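Local structure of IclR family transcriptional regulator (Brucella abortus, 5WHM) at residues 30-35 with 61-66. The protein acts as an IclR-type transcriptional repressor, probably binding operator DNA through a helix-turn-helix domain and sensing a small effector through its C-terminal domain. Residues are numbered along the deposited sequence; the frame is centred on the assembly and turned at random.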
ATOM      1  N   LEU C  30       6.669  10.985  -9.452  1.00 22.50           N
ATOM      2  CA  LEU C  30       6.507   9.566  -9.115  1.00 26.99           C
ATOM      3  C   LEU C  30       7.851   8.849  -9.108  1.00 27.60           C
ATOM      4  O   LEU C  30       8.066   7.941  -8.291  1.00 26.80           O
ATOM      5  CB  LEU C  30       5.555   8.888 -10.094  1.00 28.29           C
ATOM      6  CG  LEU C  30       4.106   9.346  -9.875  1.00 35.47           C
ATOM      7  CD1 LEU C  30       3.279   9.009 -11.089  1.00 37.76           C
ATOM      8  CD2 LEU C  30       3.525   8.644  -8.677  1.00 35.25           C
ATOM      9  N   GLU C  31       8.769   9.258  -9.986  1.00 26.58           N
ATOM     10  CA  GLU C  31      10.127   8.718  -9.954  1.00 30.12           C
ATOM     11  C   GLU C  31      10.825   9.059  -8.632  1.00 29.50           C
ATOM     12  O   GLU C  31      11.572   8.236  -8.090  1.00 22.97           O
ATOM     13  CB  GLU C  31      10.895   9.274 -11.146  1.00 32.74           C
ATOM     14  CG  GLU C  31      11.914   8.373 -11.762  1.00 42.54           C
ATOM     15  CD  GLU C  31      11.418   6.944 -12.067  1.00 46.62           C
ATOM     16  OE1 GLU C  31      10.350   6.744 -12.682  1.00 47.41           O
ATOM     17  OE2 GLU C  31      12.133   6.010 -11.695  1.00 50.30           O
ATOM     18  N   VAL C  32      10.605  10.268  -8.099  1.00 23.83           N
ATOM     19  CA  VAL C  32      11.099  10.604  -6.762  1.00 24.26           C
ATOM     20  C   VAL C  32      10.506   9.656  -5.714  1.00 22.54           C
ATOM     21  O   VAL C  32      11.222   9.114  -4.867  1.00 25.89           O
ATOM     22  CB  VAL C  32      10.780  12.081  -6.417  1.00 27.03           C
ATOM     23  CG1 VAL C  32      10.961  12.344  -4.893  1.00 20.56           C
ATOM     24  CG2 VAL C  32      11.653  13.051  -7.259  1.00 22.11           C
ATOM     25  N   LEU C  33       9.188   9.459  -5.736  1.00 21.19           N
ATOM     26  CA  LEU C  33       8.588   8.564  -4.741  1.00 22.90           C
ATOM     27  C   LEU C  33       9.108   7.138  -4.885  1.00 22.81           C
ATOM     28  O   LEU C  33       9.246   6.428  -3.882  1.00 22.47           O
ATOM     29  CB  LEU C  33       7.065   8.564  -4.859  1.00 22.77           C
ATOM     30  CG  LEU C  33       6.375   9.855  -4.420  1.00 23.48           C
ATOM     31  CD1 LEU C  33       4.889   9.793  -4.810  1.00 24.49           C
ATOM     32  CD2 LEU C  33       6.574  10.047  -2.895  1.00 20.35           C
ATOM     33  N   ARG C  34       9.444   6.712  -6.110  1.00 22.50           N
ATOM     34  CA  ARG C  34       9.986   5.356  -6.288  1.00 27.11           C
ATOM     35  C   ARG C  34      11.396   5.191  -5.729  1.00 29.68           C
ATOM     36  O   ARG C  34      11.882   4.052  -5.660  1.00 27.72           O
ATOM     37  CB  ARG C  34      10.008   4.970  -7.765  1.00 31.13           C
ATOM     38  CG  ARG C  34       8.656   4.685  -8.390  1.00 30.39           C
ATOM     39  CD  ARG C  34       8.873   4.057  -9.784  1.00 42.59           C
ATOM     40  NE  ARG C  34       7.629   3.635 -10.426  1.00 49.09           N
ATOM     41  CZ  ARG C  34       7.202   2.371 -10.492  1.00 47.97           C
ATOM     42  NH1 ARG C  34       6.046   2.083 -11.105  1.00 45.07           N
ATOM     43  NH2 ARG C  34       7.930   1.395  -9.957  1.00 42.59           N
ATOM     44  N   CYS C  35      12.077   6.284  -5.369  1.00 25.72           N
ATOM     45  CA  CYS C  35      13.413   6.173  -4.780  1.00 28.55           C
ATOM     46  C   CYS C  35      13.368   5.538  -3.404  1.00 30.39           C
ATOM     47  O   CYS C  35      14.380   5.011  -2.942  1.00 26.49           O
ATOM     48  CB  CYS C  35      14.059   7.552  -4.644  1.00 30.38           C
ATOM     49  SG  CYS C  35      14.598   8.215  -6.198  1.00 30.93           S
ATOM     50  N   ARG C  61      11.889  21.128  -5.776  0.54 25.13           N
ATOM     51  CA  ARG C  61      10.483  21.485  -5.980  0.54 25.49           C
ATOM     52  C   ARG C  61       9.579  20.274  -5.787  0.54 24.61           C
ATOM     53  O   ARG C  61       8.510  20.378  -5.175  0.54 23.05           O
ATOM     54  CB  ARG C  61      10.266  22.075  -7.382  0.54 28.47           C
ATOM     55  CG  ARG C  61      10.992  23.387  -7.679  0.54 32.36           C
ATOM     56  CD  ARG C  61      10.596  23.917  -9.064  0.54 35.80           C
ATOM     57  NE  ARG C  61       9.157  24.164  -9.118  0.54 35.57           N
ATOM     58  CZ  ARG C  61       8.481  24.470 -10.216  0.54 37.91           C
ATOM     59  NH1 ARG C  61       9.111  24.588 -11.379  0.54 44.02           N
ATOM     60  NH2 ARG C  61       7.172  24.671 -10.145  0.54 32.26           N
ATOM     61  N   LEU C  62       9.994  19.109  -6.304  1.00 22.22           N
ATOM     62  CA  LEU C  62       9.158  17.914  -6.208  1.00 21.55           C
ATOM     63  C   LEU C  62       8.972  17.468  -4.759  1.00 24.32           C
ATOM     64  O   LEU C  62       7.838  17.188  -4.328  1.00 22.12           O
ATOM     65  CB  LEU C  62       9.759  16.784  -7.059  1.00 20.57           C
ATOM     66  CG  LEU C  62       9.842  17.131  -8.547  1.00 24.65           C
ATOM     67  CD1 LEU C  62      10.774  16.152  -9.300  1.00 23.77           C
ATOM     68  CD2 LEU C  62       8.433  17.140  -9.116  1.00 25.63           C
ATOM     69  N   THR C  63      10.067  17.414  -3.986  1.00 22.52           N
ATOM     70  CA  THR C  63       9.941  16.994  -2.596  1.00 24.80           C
ATOM     71  C   THR C  63       9.176  18.023  -1.772  1.00 24.50           C
ATOM     72  O   THR C  63       8.379  17.644  -0.909  1.00 23.20           O
ATOM     73  CB  THR C  63      11.308  16.699  -1.955  1.00 26.07           C
ATOM     74  OG1 THR C  63      12.155  17.832  -2.061  1.00 26.71           O
ATOM     75  CG2 THR C  63      12.036  15.469  -2.618  1.00 23.06           C
ATOM     76  N   HIS C  64       9.408  19.322  -2.011  1.00 23.55           N
ATOM     77  CA  HIS C  64       8.616  20.351  -1.326  1.00 25.76           C
ATOM     78  C   HIS C  64       7.129  20.140  -1.567  1.00 27.08           C
ATOM     79  O   HIS C  64       6.316  20.184  -0.630  1.00 22.88           O
ATOM     80  CB  HIS C  64       9.034  21.746  -1.802  1.00 26.86           C
ATOM     81  CG  HIS C  64       8.069  22.825  -1.410  1.00 27.50           C
ATOM     82  ND1 HIS C  64       8.079  23.404  -0.161  1.00 30.39           N
ATOM     83  CD2 HIS C  64       7.065  23.425  -2.098  1.00 29.15           C
ATOM     84  CE1 HIS C  64       7.130  24.329  -0.098  1.00 37.08           C
ATOM     85  NE2 HIS C  64       6.510  24.375  -1.267  1.00 33.82           N
ATOM     86  N   THR C  65       6.758  19.914  -2.834  1.00 18.68           N
ATOM     87  CA  THR C  65       5.363  19.642  -3.174  1.00 22.16           C
ATOM     88  C   THR C  65       4.836  18.396  -2.452  1.00 25.76           C
ATOM     89  O   THR C  65       3.719  18.393  -1.914  1.00 22.34           O
ATOM     90  CB  THR C  65       5.271  19.489  -4.697  1.00 23.26           C
ATOM     91  OG1 THR C  65       5.759  20.691  -5.277  1.00 27.01           O
ATOM     92  CG2 THR C  65       3.830  19.212  -5.180  1.00 22.78           C
ATOM     93  N   LEU C  66       5.610  17.307  -2.473  1.00 23.88           N
ATOM     94  CA  LEU C  66       5.151  16.059  -1.868  1.00 21.46           C
ATOM     95  C   LEU C  66       4.973  16.220  -0.357  1.00 22.62           C
ATOM     96  O   LEU C  66       4.041  15.655   0.226  1.00 21.66           O
ATOM     97  CB  LEU C  66       6.142  14.918  -2.211  1.00 17.68           C
ATOM     98  CG  LEU C  66       6.127  14.548  -3.698  1.00 22.99           C
ATOM     99  CD1 LEU C  66       7.369  13.660  -4.088  1.00 24.78           C
ATOM    100  CD2 LEU C  66       4.822  13.825  -4.047  1.00 18.98           C
TER
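V32 of helix 24-33 points its branched side chain at helix 56-69 and spreads its two methyls over L62, T63 and L66, in the core of the IclR helix-turn-helix domain. Helix 56-69 follows helix 45-52 across a short turn, as the recognition helix of such a motif does, and helix 24-33 packs against the face carrying L62, T63 and L66. V32 holds CG1 trans to its backbone N (chi1 165°), which carries this methyl to T63 CG2 at 4.0 Å. CG2 diverges from it and meets L62 CD1 at 3.8 Å. Valine suits the place because, branching at CB, it covers two successive turns with little side-chain freedom to lose. L62 and L66, four residues apart, both lean toward helix 24-33, their longer chains bridging backbones whose nearest CA atoms, of V32 and L62, stand 7.6 Å apart. L33 starts off to one side, but its branched end (CG, CD1 and CD2) swings in and crosses L66 at a slant. T63 is two-faced: its side chain crosses V32 at about a right angle and lays its methyl on V32 CG1, while OG1 is hydrogen-bonded with N45 OD1 and the carbonyl oxygen of V59, so the buried hydroxyl is satisfied. I48 of helix 45-52 also packs on V32 and T63. L66 CD1 rests against both V32 CG1 and L33 CD2, 3.9 Å from each.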